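Local coordinates for protein putative N-acetylneuraminate lyase ([Ruminococcus] gnavus ATCC 29149, PDB 6RB7) that is of unassigned function but belongs to the dihydrodipicolinate synthetase family, whose members fold as a (beta/alpha)8 barrel followed by C-terminal helices, at residues F45-Y49 with Y288-K292; S88-R92 with H112-N116; N117-Q122 with Y154-I158; A293-N298 with V321-A325. All coordinates share one frame; numbering follows the deposited sequence.

Contact 1. Residues F45-Y49 with Y288-K292; sequences FYACY and YAVIK
Tyr46 and Lys292 carry this contact, which ties the loop after strand 41-43 of the (beta/alpha)8 barrel to helix 287-299, one of the helices that follow the barrel. Starting at its CB, Tyr46 first passes the Lys292 chain, with CB 4.4 Å from Lys292 CE. One side of its ring then meets Tyr288: Tyr46 CE1 comes 3.8 Å from Tyr288 CD1, at the edge of the Tyr288 ring, and the two side chains cross at about a right angle. The other side leans on Ile291, whose CG2 is 3.6 Å from Tyr46 CE2. At the tip, Tyr46 OH lies 3.7 Å from Ile291 CD1 and hydrogen-bonds to Gly242 O, just past the last barrel strand. The hydroxyl of Tyr288 pairs with Ser81 OG.

Lys292 is extended beyond CG, which carries its amine out from the helix to the loop. Buried there, NZ forms a salt bridge with Glu83 and a hydrogen bond to Ala305 O; Glu83 in turn holds Tyr49 OH, so one carboxylate steadies both groups. The bond across the contact runs from Lys292 NZ to Ala47 O at 2.8 Å, approaching 26° out of the carbonyl plane.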
loop_
_atom_site.group_PDB
_atom_site.type_symbol
_atom_site.label_atom_id
_atom_site.label_comp_id
_atom_site.label_asym_id
_atom_site.label_seq_id
_atom_site.Cartn_x
_atom_site.Cartn_y
_atom_site.Cartn_z
ATOM N N PHE A 45 -14.606 -20.615 15.317
ATOM C CA PHE A 45 -14.503 -22.070 15.469
ATOM C C PHE A 45 -13.347 -22.587 14.632
ATOM O O PHE A 45 -13.231 -22.248 13.440
ATOM C CB PHE A 45 -15.814 -22.689 15.025
ATOM C CG PHE A 45 -16.028 -24.114 15.489
ATOM C CD1 PHE A 45 -16.574 -24.348 16.737
ATOM C CD2 PHE A 45 -15.718 -25.175 14.665
ATOM C CE1 PHE A 45 -16.772 -25.647 17.160
ATOM C CE2 PHE A 45 -15.913 -26.476 15.092
ATOM C CZ PHE A 45 -16.442 -26.712 16.355
ATOM N N TYR A 46 -12.464 -23.384 15.214
ATOM C CA TYR A 46 -11.285 -23.902 14.487
ATOM C C TYR A 46 -11.655 -25.111 13.624
ATOM O O TYR A 46 -12.657 -25.817 13.872
ATOM C CB TYR A 46 -10.170 -24.270 15.471
ATOM C CG TYR A 46 -9.792 -23.145 16.393
ATOM C CD1 TYR A 46 -9.492 -21.893 15.882
ATOM C CD2 TYR A 46 -9.826 -23.284 17.774
ATOM C CE1 TYR A 46 -9.175 -20.837 16.719
ATOM C CE2 TYR A 46 -9.480 -22.251 18.614
ATOM C CZ TYR A 46 -9.177 -21.005 18.091
ATOM O OH TYR A 46 -8.821 -19.960 18.924
ATOM N N ALA A 47 -10.826 -25.342 12.610
ATOM C CA ALA A 47 -10.858 -26.589 11.811
ATOM C C ALA A 47 -10.428 -27.752 12.685
ATOM O O ALA A 47 -9.340 -27.704 13.253
ATOM C CB ALA A 47 -10.029 -26.486 10.566
ATOM N N CYS A 48 -11.257 -28.791 12.769
ATOM C CA CYS A 48 -10.979 -29.990 13.591
ATOM C C CYS A 48 -10.765 -31.165 12.645
ATOM O O CYS A 48 -11.745 -31.595 11.962
ATOM C CB CYS A 48 -12.144 -30.272 14.513
ATOM S SG CYS A 48 -12.472 -28.942 15.694
ATOM N N TYR A 49 -9.538 -31.679 12.605
ATOM C CA TYR A 49 -9.162 -32.752 11.684
ATOM C C TYR A 49 -8.800 -34.020 12.449
ATOM O O TYR A 49 -8.424 -33.979 13.609
ATOM C CB TYR A 49 -7.983 -32.366 10.805
ATOM C CG TYR A 49 -8.145 -31.074 10.032
ATOM C CD1 TYR A 49 -9.019 -30.973 8.969
ATOM C CD2 TYR A 49 -7.320 -30.001 10.320
ATOM C CE1 TYR A 49 -9.118 -29.806 8.225
ATOM C CE2 TYR A 49 -7.410 -28.824 9.583
ATOM C CZ TYR A 49 -8.282 -28.750 8.517
ATOM O OH TYR A 49 -8.426 -27.585 7.797
ATOM N N TYR A 288 -2.660 -20.808 14.266
ATOM C CA TYR A 288 -3.743 -21.768 14.562
ATOM C C TYR A 288 -3.133 -23.126 14.951
ATOM O O TYR A 288 -3.765 -23.829 15.730
ATOM C CB TYR A 288 -4.796 -21.802 13.459
ATOM C CG TYR A 288 -5.471 -20.461 13.327
ATOM C CD1 TYR A 288 -6.301 -19.987 14.330
ATOM C CD2 TYR A 288 -5.195 -19.623 12.268
ATOM C CE1 TYR A 288 -6.874 -18.732 14.270
ATOM C CE2 TYR A 288 -5.751 -18.350 12.207
ATOM C CZ TYR A 288 -6.560 -17.891 13.233
ATOM O OH TYR A 288 -7.149 -16.643 13.166
ATOM N N ALA A 289 -1.979 -23.470 14.389
ATOM C CA ALA A 289 -1.271 -24.729 14.794
ATOM C C ALA A 289 -0.849 -24.592 16.261
ATOM O O ALA A 289 -0.955 -25.588 17.025
ATOM C CB ALA A 289 -0.102 -24.985 13.901
ATOM N N VAL A 290 -0.352 -23.412 16.652
ATOM C CA VAL A 290 0.021 -23.153 18.063
ATOM C C VAL A 290 -1.222 -23.302 18.927
ATOM O O VAL A 290 -1.178 -23.966 19.948
ATOM C CB VAL A 290 0.674 -21.767 18.232
ATOM C CG1 VAL A 290 0.837 -21.411 19.687
ATOM C CG2 VAL A 290 1.959 -21.678 17.460
ATOM N N ILE A 291 -2.349 -22.687 18.530
ATOM C CA ILE A 291 -3.570 -22.754 19.375
ATOM C C ILE A 291 -4.045 -24.203 19.520
ATOM O O ILE A 291 -4.392 -24.598 20.622
ATOM C CB ILE A 291 -4.681 -21.830 18.796
ATOM C CG1 ILE A 291 -4.277 -20.360 18.969
ATOM C CG2 ILE A 291 -6.002 -22.117 19.481
ATOM C CD1 ILE A 291 -5.208 -19.397 18.271
ATOM N N LYS A 292 -4.042 -24.998 18.442
ATOM C CA LYS A 292 -4.516 -26.396 18.584
ATOM C C LYS A 292 -3.600 -27.141 19.551
ATOM O O LYS A 292 -4.108 -27.939 20.333
ATOM C CB LYS A 292 -4.556 -27.044 17.208
ATOM C CG LYS A 292 -5.626 -26.444 16.314
ATOM C CD LYS A 292 -5.712 -27.068 14.929
ATOM C CE LYS A 292 -6.518 -26.195 13.976
ATOM N NZ LYS A 292 -6.755 -26.903 12.707
#

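Contact 2. Residues S88-R92 with H112-N116; sequences SVEDR and HVACN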
loop_
_atom_site.group_PDB
_atom_site.type_symbol
_atom_site.label_atom_id
_atom_site.label_comp_id
_atom_site.label_asym_id
_atom_site.label_seq_id
_atom_site.Cartn_x
_atom_site.Cartn_y
_atom_site.Cartn_z
ATOM N N SER A 88 -13.251 -27.823 1.280
ATOM C CA SER A 88 -14.283 -28.050 0.260
ATOM C C SER A 88 -15.653 -27.673 0.819
ATOM O O SER A 88 -15.834 -27.549 2.059
ATOM C CB SER A 88 -14.239 -29.489 -0.180
ATOM O OG SER A 88 -14.657 -30.339 0.855
ATOM N N VAL A 89 -16.621 -27.566 -0.077
ATOM C CA VAL A 89 -18.039 -27.410 0.331
ATOM C C VAL A 89 -18.407 -28.571 1.247
ATOM O O VAL A 89 -19.016 -28.347 2.297
ATOM C CB VAL A 89 -18.931 -27.294 -0.907
ATOM C CG1 VAL A 89 -20.375 -27.465 -0.554
ATOM C CG2 VAL A 89 -18.679 -25.956 -1.626
ATOM N N GLU A 90 -18.069 -29.798 0.865
ATOM C CA GLU A 90 -18.432 -30.988 1.694
ATOM C C GLU A 90 -17.791 -30.887 3.081
ATOM O O GLU A 90 -18.495 -31.126 4.058
ATOM C CB GLU A 90 -18.035 -32.255 0.944
ATOM C CG GLU A 90 -18.310 -33.508 1.739
ATOM C CD GLU A 90 -19.762 -33.973 1.739
ATOM O OE1 GLU A 90 -20.674 -33.230 1.228
ATOM O OE2 GLU A 90 -19.986 -35.117 2.218
ATOM N N ASP A 91 -16.515 -30.493 3.175
ATOM C CA ASP A 91 -15.833 -30.309 4.477
ATOM C C ASP A 91 -16.654 -29.350 5.343
ATOM O O ASP A 91 -16.887 -29.604 6.536
ATOM C CB ASP A 91 -14.437 -29.720 4.269
ATOM C CG ASP A 91 -13.368 -30.618 3.669
ATOM O OD1 ASP A 91 -13.537 -31.878 3.758
ATOM O OD2 ASP A 91 -12.374 -30.051 3.102
ATOM N N ARG A 92 -17.040 -28.210 4.752
ATOM C CA ARG A 92 -17.714 -27.141 5.513
ATOM C C ARG A 92 -19.115 -27.593 5.940
ATOM O O ARG A 92 -19.578 -27.190 7.041
ATOM C CB ARG A 92 -17.707 -25.854 4.699
ATOM C CG ARG A 92 -16.288 -25.302 4.617
ATOM C CD ARG A 92 -16.137 -24.178 3.610
ATOM N NE ARG A 92 -16.769 -22.943 4.005
ATOM C CZ ARG A 92 -16.583 -21.781 3.373
ATOM N NH1 ARG A 92 -15.801 -21.743 2.305
ATOM N NH2 ARG A 92 -17.176 -20.688 3.843
ATOM N N HIS A 112 -20.104 -18.760 8.356
ATOM C CA HIS A 112 -19.423 -18.115 7.222
ATOM C C HIS A 112 -19.521 -19.039 6.023
ATOM O O HIS A 112 -19.049 -20.190 6.119
ATOM C CB HIS A 112 -17.982 -17.788 7.586
ATOM C CG HIS A 112 -17.289 -17.143 6.420
ATOM N ND1 HIS A 112 -16.356 -17.820 5.669
ATOM C CD2 HIS A 112 -17.479 -15.939 5.836
ATOM C CE1 HIS A 112 -15.941 -17.000 4.702
ATOM N NE2 HIS A 112 -16.660 -15.852 4.743
ATOM N N VAL A 113 -20.149 -18.565 4.932
ATOM C CA VAL A 113 -20.465 -19.440 3.778
ATOM C C VAL A 113 -19.785 -18.972 2.505
ATOM O O VAL A 113 -19.963 -19.637 1.476
ATOM C CB VAL A 113 -21.984 -19.540 3.605
ATOM C CG1 VAL A 113 -22.631 -20.259 4.782
ATOM C CG2 VAL A 113 -22.631 -18.206 3.282
ATOM N N ALA A 114 -18.981 -17.922 2.538
ATOM C CA ALA A 114 -18.340 -17.417 1.305
ATOM C C ALA A 114 -17.298 -18.434 0.837
ATOM O O ALA A 114 -16.432 -18.908 1.635
ATOM C CB ALA A 114 -17.728 -16.059 1.530
ATOM N N CYS A 115 -17.324 -18.671 -0.460
ATOM C CA CYS A 115 -16.368 -19.485 -1.218
ATOM C C CYS A 115 -15.814 -18.640 -2.363
ATOM O O CYS A 115 -16.280 -17.553 -2.647
ATOM C CB CYS A 115 -17.054 -20.700 -1.829
ATOM S SG CYS A 115 -17.786 -21.777 -0.569
ATOM N N ASN A 116 -14.837 -19.169 -3.074
ATOM C CA ASN A 116 -14.229 -18.407 -4.181
ATOM C C ASN A 116 -15.328 -18.028 -5.204
ATOM O O ASN A 116 -15.335 -16.900 -5.687
ATOM C CB ASN A 116 -13.126 -19.214 -4.859
ATOM C CG ASN A 116 -11.837 -19.337 -4.084
ATOM O OD1 ASN A 116 -11.731 -18.898 -2.935
ATOM N ND2 ASN A 116 -10.819 -19.815 -4.790
HETATM O O HOH W 1 -19.345 -22.806 5.393
#
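Arg92 has CG beside its backbone N (chi1 -70°) and is extended at chi2, then bends at chi3 (71°), and this turn sends its guanidinium off helix 89-103 to the backbone of His112 and Ala114. The bend lays the flat group end-on against the loop, with both carbonyl oxygens close to its plane. NH1 and NH2 of Arg92 both donate to Ala114 O, at 3.0 and 2.9 Å, reaching it from the same face of the peptide plane. NH2 makes a second bond, 3.0 Å to His112 O and straighter (160°), from well above that carbonyl's plane. Arg92 NE is served by a water 2.9 Å away, which donates onward to His112 O. Every nitrogen of the guanidinium therefore has a partner, and the three bonds to main-chain oxygens and the water on NE together restrain its rotation.

The His112 imidazole stands close by without bonding to the arginine; its ND1 is held by Asn78 O and its NE2 by Ile139 N. Beside the guanidinium, Cys115 SG sits 3.5 Å from Arg92 NH1, while Val89 CG2 touches the same sulfur loosely. At the start of the helix Ser88 and Asp91 form a capping box, Asp91 N donating to Ser88 OG and Ser88 N to Asp91 OD2; Asp91 also salt-bridges Arg307. Beyond Cys115, Asn116 ND2 bonds to Ile85 O of the second subunit. The whole belongs to a beta-alpha-beta unit of the barrel, with the first turn of its helix anchored to the loop that leaves the C-terminal end of its second strand.

Contact 3. Residues N117-Q122 with Y154-I158; sequences NTKDSQ and YWNAI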
loop_
_atom_site.group_PDB
_atom_site.type_symbol
_atom_site.label_atom_id
_atom_site.label_comp_id
_atom_site.label_asym_id
_atom_site.label_seq_id
_atom_site.Cartn_x
_atom_site.Cartn_y
_atom_site.Cartn_z
ATOM N N ASN A 117 -16.193 -18.985 -5.559
ATOM C CA ASN A 117 -17.283 -18.706 -6.523
ATOM C C ASN A 117 -18.628 -18.528 -5.834
ATOM O O ASN A 117 -18.813 -18.817 -4.629
ATOM C CB ASN A 117 -17.281 -19.707 -7.668
ATOM C CG ASN A 117 -17.770 -21.093 -7.314
ATOM O OD1 ASN A 117 -18.587 -21.250 -6.398
ATOM N ND2 ASN A 117 -17.314 -22.107 -8.060
ATOM N N THR A 118 -19.559 -17.956 -6.579
ATOM C CA THR A 118 -20.894 -17.648 -6.015
ATOM C C THR A 118 -21.688 -18.938 -5.818
ATOM O O THR A 118 -22.339 -19.071 -4.786
ATOM C CB THR A 118 -21.622 -16.657 -6.921
ATOM O OG1 THR A 118 -20.801 -15.500 -7.077
ATOM C CG2 THR A 118 -22.979 -16.291 -6.393
ATOM N N LYS A 119 -21.614 -19.885 -6.739
ATOM C CA LYS A 119 -22.534 -21.056 -6.624
ATOM C C LYS A 119 -22.194 -21.917 -5.408
ATOM O O LYS A 119 -23.140 -22.385 -4.733
ATOM C CB LYS A 119 -22.535 -21.885 -7.905
ATOM C CG LYS A 119 -21.236 -22.528 -8.293
ATOM C CD LYS A 119 -21.481 -23.504 -9.477
ATOM C CE LYS A 119 -20.210 -24.151 -9.939
ATOM N NZ LYS A 119 -20.511 -25.136 -11.004
ATOM N N ASP A 120 -20.917 -22.076 -5.066
ATOM C CA ASP A 120 -20.518 -22.839 -3.862
ATOM C C ASP A 120 -21.017 -22.076 -2.636
ATOM O O ASP A 120 -21.470 -22.676 -1.663
ATOM C CB ASP A 120 -19.016 -23.006 -3.762
ATOM C CG ASP A 120 -18.376 -24.003 -4.706
ATOM O OD1 ASP A 120 -19.134 -24.734 -5.435
ATOM O OD2 ASP A 120 -17.127 -24.069 -4.677
ATOM N N SER A 121 -20.900 -20.751 -2.653
ATOM C CA SER A 121 -21.379 -19.902 -1.531
ATOM C C SER A 121 -22.901 -20.064 -1.344
ATOM O O SER A 121 -23.388 -20.116 -0.196
ATOM C CB SER A 121 -21.018 -18.463 -1.791
ATOM O OG SER A 121 -19.619 -18.295 -2.070
ATOM N N GLN A 122 -23.665 -20.052 -2.441
ATOM C CA GLN A 122 -25.124 -20.233 -2.381
ATOM C C GLN A 122 -25.443 -21.634 -1.848
ATOM O O GLN A 122 -26.398 -21.769 -1.025
ATOM C CB GLN A 122 -25.700 -20.057 -3.783
ATOM C CG GLN A 122 -25.696 -18.608 -4.295
ATOM C CD GLN A 122 -26.071 -18.569 -5.753
ATOM O OE1 GLN A 122 -25.427 -19.213 -6.581
ATOM N NE2 GLN A 122 -27.084 -17.770 -6.089
ATOM N N TYR A 154 -22.660 -10.480 -5.344
ATOM C CA TYR A 154 -22.176 -11.716 -4.706
ATOM C C TYR A 154 -22.880 -11.893 -3.358
ATOM O O TYR A 154 -23.505 -12.921 -3.091
ATOM C CB TYR A 154 -20.675 -11.633 -4.561
ATOM C CG TYR A 154 -19.953 -12.698 -3.767
ATOM C CD1 TYR A 154 -19.694 -13.959 -4.270
ATOM C CD2 TYR A 154 -19.380 -12.374 -2.535
ATOM C CE1 TYR A 154 -18.885 -14.859 -3.586
ATOM C CE2 TYR A 154 -18.589 -13.271 -1.830
ATOM C CZ TYR A 154 -18.327 -14.518 -2.365
ATOM O OH TYR A 154 -17.510 -15.413 -1.733
ATOM N N TRP A 155 -22.822 -10.874 -2.506
ATOM C CA TRP A 155 -23.465 -10.961 -1.167
ATOM C C TRP A 155 -24.975 -11.155 -1.294
ATOM O O TRP A 155 -25.543 -11.943 -0.539
ATOM C CB TRP A 155 -23.103 -9.755 -0.330
ATOM C CG TRP A 155 -21.673 -9.738 0.115
ATOM C CD1 TRP A 155 -20.852 -10.804 0.307
ATOM C CD2 TRP A 155 -20.903 -8.574 0.462
ATOM N NE1 TRP A 155 -19.636 -10.372 0.772
ATOM C CE2 TRP A 155 -19.655 -9.017 0.917
ATOM C CE3 TRP A 155 -21.168 -7.195 0.490
ATOM C CZ2 TRP A 155 -18.627 -8.145 1.298
ATOM C CZ3 TRP A 155 -20.175 -6.341 0.893
ATOM C CH2 TRP A 155 -18.920 -6.808 1.280
ATOM N N ASN A 156 -25.604 -10.411 -2.185
ATOM C CA ASN A 156 -27.066 -10.521 -2.353
ATOM C C ASN A 156 -27.427 -11.909 -2.884
ATOM O O ASN A 156 -28.521 -12.417 -2.514
ATOM C CB ASN A 156 -27.630 -9.355 -3.146
ATOM C CG ASN A 156 -27.736 -8.096 -2.321
ATOM O OD1 ASN A 156 -27.438 -6.993 -2.853
ATOM N ND2 ASN A 156 -28.145 -8.216 -1.080
ATOM N N ALA A 157 -26.619 -12.508 -3.748
ATOM C CA ALA A 157 -26.885 -13.859 -4.279
ATOM C C ALA A 157 -26.791 -14.863 -3.159
ATOM O O ALA A 157 -27.623 -15.790 -3.037
ATOM C CB ALA A 157 -25.961 -14.221 -5.410
ATOM N N ILE A 158 -25.775 -14.705 -2.302
ATOM C CA ILE A 158 -25.609 -15.616 -1.151
ATOM C C ILE A 158 -26.818 -15.437 -0.218
ATOM O O ILE A 158 -27.421 -16.445 0.200
ATOM C CB ILE A 158 -24.271 -15.307 -0.440
ATOM C CG1 ILE A 158 -23.105 -15.648 -1.365
ATOM C CG2 ILE A 158 -24.182 -16.045 0.876
ATOM C CD1 ILE A 158 -21.754 -15.139 -0.882
HETATM O O HOH W 2 -29.229 -16.777 -4.853
#
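Thr118 and Ser121 of helix 118-130 pack against Tyr154 and Ile158 of helix 148-160, the two short axes running 9.3 Å apart at 34°. The contacts of hydroxyls come first. Tyr154 has CG anti to its backbone N (chi1 172°), which lays the ring beside Thr118 OG1; that oxygen lies in the ring plane at its edge, 3.4 Å from Tyr154 CD1. Ser121 OG is 3.6 Å from Tyr154 OH without bonding to it. The Tyr154 and Ser121 hydroxyls have other partners: Tyr154 OH pairs with Cys115 O, and Ser121 OG donates to Asn117 O (2.7 Å) while pairing with Cys115 N.

The apolar contacts follow. Ser121 CB meets Ile158 CD1 at 3.5 Å; that same methyl covers the centre of one face of the Tyr154 ring. Thr118 CG2 touches Ala157 CB at 3.8 Å.

Water makes the third link, accepting from Gln122 NE2 (2.7 Å) and donating to Ala157 O (2.6 Å). Asn117 caps its helix through OD1 to Asp120 N, and its ND2 bonds to Tyr86 O of the second subunit.

No direct hydrogen bond joins the segments; instead Ser121 OG takes the Cys115 N-H and Tyr154 OH its carbonyl, which fixes the 112-116 loop against both helices.

Contact 4. Residues A293-N298 with V321-A325; sequences AILKIN and VKEAA
Val321 CG1 of helix 317-335, anti to its own backbone N (chi1 168°), points between Ala293 CB and Ile297 CD1 of helix 287-299, 3.7 Å from each. Ile294 lies alongside and runs the other way: its CG1 rides past Val321, its CD1 reaches Ala324 CB at 3.7 Å, and its CG2 branch rests 4.0 Å from Ala325 CB. Ile297 CG2 touches that same alanine methyl at 4.1 Å, while its CD1 continues outward to Lys322 CG on the exposed side, where both Ile297 and Lys322 lie.

A single polar bond closes one end. Asn298 ND2 donates to Ala325 O at 3.2 Å, nearly straight (171°) and with the acceptor lying in the plane of the asparagine amide. The carboxamide lies against Ala325, with OD1 3.7 Å from Ala325 CB.

Alanines at 324 and 325 are consistent with the 9.2 Å closest approach of the two short axes, which cross at -60°. Further out, Met280 of helix 263-281 lies against both Ile294 and Ala324, and Leu313 backs Ala293 and Val321. Glu323 ties helix 317-335 to Lys279 by a salt bridge. The pair therefore sits within the C-terminal helical part of the chain, with helix 263-281 as the third member, and Leu295 of helix 287-299 faces Tyr46 of the loop after strand 41-43.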
loop_
_atom_site.group_PDB
_atom_site.type_symbol
_atom_site.label_atom_id
_atom_site.label_comp_id
_atom_site.label_asym_id
_atom_site.label_seq_id
_atom_site.Cartn_x
_atom_site.Cartn_y
_atom_site.Cartn_z
ATOM N N ALA A 293 -2.301 -26.867 19.532
ATOM C CA ALA A 293 -1.353 -27.550 20.445
ATOM C C ALA A 293 -1.600 -27.086 21.899
ATOM O O ALA A 293 -1.522 -27.896 22.846
ATOM C CB ALA A 293 0.061 -27.347 20.005
ATOM N N ILE A 294 -1.879 -25.797 22.095
ATOM C CA ILE A 294 -2.233 -25.254 23.426
ATOM C C ILE A 294 -3.483 -25.971 23.932
ATOM O O ILE A 294 -3.542 -26.303 25.144
ATOM C CB ILE A 294 -2.439 -23.731 23.389
ATOM C CG1 ILE A 294 -1.083 -23.062 23.179
ATOM C CG2 ILE A 294 -3.126 -23.245 24.637
ATOM C CD1 ILE A 294 -1.164 -21.582 22.858
ATOM N N LEU A 295 -4.504 -26.134 23.107
ATOM C CA LEU A 295 -5.766 -26.754 23.574
ATOM C C LEU A 295 -5.534 -28.232 23.909
ATOM O O LEU A 295 -6.234 -28.738 24.786
ATOM C CB LEU A 295 -6.865 -26.557 22.529
ATOM C CG LEU A 295 -7.345 -25.109 22.433
ATOM C CD1 LEU A 295 -8.336 -24.978 21.309
ATOM C CD2 LEU A 295 -7.898 -24.657 23.763
ATOM N N LYS A 296 -4.588 -28.880 23.255
ATOM C CA LYS A 296 -4.220 -30.270 23.704
ATOM C C LYS A 296 -3.629 -30.210 25.107
ATOM O O LYS A 296 -4.050 -31.005 25.968
ATOM C CB LYS A 296 -3.279 -30.914 22.684
ATOM C CG LYS A 296 -2.773 -32.287 23.087
ATOM C CD LYS A 296 -1.968 -32.909 21.935
ATOM C CE LYS A 296 -1.760 -34.405 22.050
ATOM N NZ LYS A 296 -3.052 -35.079 22.301
ATOM N N ILE A 297 -2.689 -29.301 25.394
ATOM C CA ILE A 297 -2.055 -29.182 26.739
ATOM C C ILE A 297 -3.072 -28.780 27.784
ATOM O O ILE A 297 -3.140 -29.422 28.855
ATOM C CB ILE A 297 -0.892 -28.175 26.682
ATOM C CG1 ILE A 297 0.175 -28.698 25.744
ATOM C CG2 ILE A 297 -0.389 -27.838 28.069
ATOM C CD1 ILE A 297 1.277 -27.723 25.480
ATOM N N ASN A 298 -3.835 -27.702 27.537
ATOM C CA ASN A 298 -4.637 -27.084 28.615
ATOM C C ASN A 298 -6.000 -27.773 28.728
ATOM O O ASN A 298 -6.617 -27.698 29.840
ATOM C CB ASN A 298 -4.807 -25.582 28.406
ATOM C CG ASN A 298 -3.589 -24.778 28.765
ATOM O OD1 ASN A 298 -2.673 -25.295 29.425
ATOM N ND2 ASN A 298 -3.596 -23.507 28.388
ATOM N N VAL A 321 4.833 -23.041 22.406
ATOM C CA VAL A 321 3.485 -23.585 22.708
ATOM C C VAL A 321 3.338 -23.724 24.230
ATOM O O VAL A 321 2.360 -23.280 24.813
ATOM C CB VAL A 321 3.265 -24.937 22.012
ATOM C CG1 VAL A 321 2.035 -25.608 22.562
ATOM C CG2 VAL A 321 3.221 -24.791 20.497
ATOM N N LYS A 322 4.314 -24.341 24.893
ATOM C CA LYS A 322 4.192 -24.568 26.351
ATOM C C LYS A 322 4.209 -23.252 27.109
ATOM O O LYS A 322 3.461 -23.133 28.114
ATOM C CB LYS A 322 5.342 -25.465 26.801
ATOM C CG LYS A 322 5.170 -26.889 26.329
ATOM C CD LYS A 322 6.394 -27.722 26.715
ATOM C CE LYS A 322 6.534 -27.880 28.226
ATOM N NZ LYS A 322 7.947 -27.891 28.698
ATOM N N GLU A 323 5.040 -22.304 26.691
ATOM C CA GLU A 323 5.093 -20.974 27.342
ATOM C C GLU A 323 3.742 -20.273 27.186
ATOM O O GLU A 323 3.200 -19.768 28.204
ATOM C CB GLU A 323 6.223 -20.146 26.767
ATOM C CG GLU A 323 6.413 -18.851 27.506
ATOM C CD GLU A 323 7.645 -18.062 27.066
ATOM O OE1 GLU A 323 8.222 -18.399 25.981
ATOM O OE2 GLU A 323 7.997 -17.076 27.773
ATOM N N ALA A 324 3.189 -20.251 25.986
ATOM C CA ALA A 324 1.886 -19.575 25.759
ATOM C C ALA A 324 0.788 -20.267 26.556
ATOM O O ALA A 324 -0.061 -19.570 27.137
ATOM C CB ALA A 324 1.558 -19.526 24.294
ATOM N N ALA A 325 0.781 -21.593 26.599
ATOM C CA ALA A 325 -0.224 -22.341 27.377
ATOM C C ALA A 325 -0.130 -21.967 28.858
ATOM O O ALA A 325 -1.160 -21.747 29.470
ATOM C CB ALA A 325 -0.068 -23.837 27.159
#

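Helix 287-299 serves both contact 1 and contact 4: its earlier turns meet a barrel loop and its later ones the last helix, the two contact centres lying about 12 Å apart. Contacts 2 and 3 form another touching pair, centres about 11 Å apart, joined through the loop before helix 118-130 and both adjoining the second subunit. Contacts 3 and 4 lie on opposite sides of the chain's centre. Contacts 1, 2 and 3 are buried, whereas contact 4 is only partly buried, with Ile297 and Lys322 exposed. Contact 1 combines tyrosine packing with one lysine-to-carbonyl bond, contact 2 is mainly an arginine on main-chain oxygens, hydroxyls and water mark contact 3, and contact 4 is largely aliphatic.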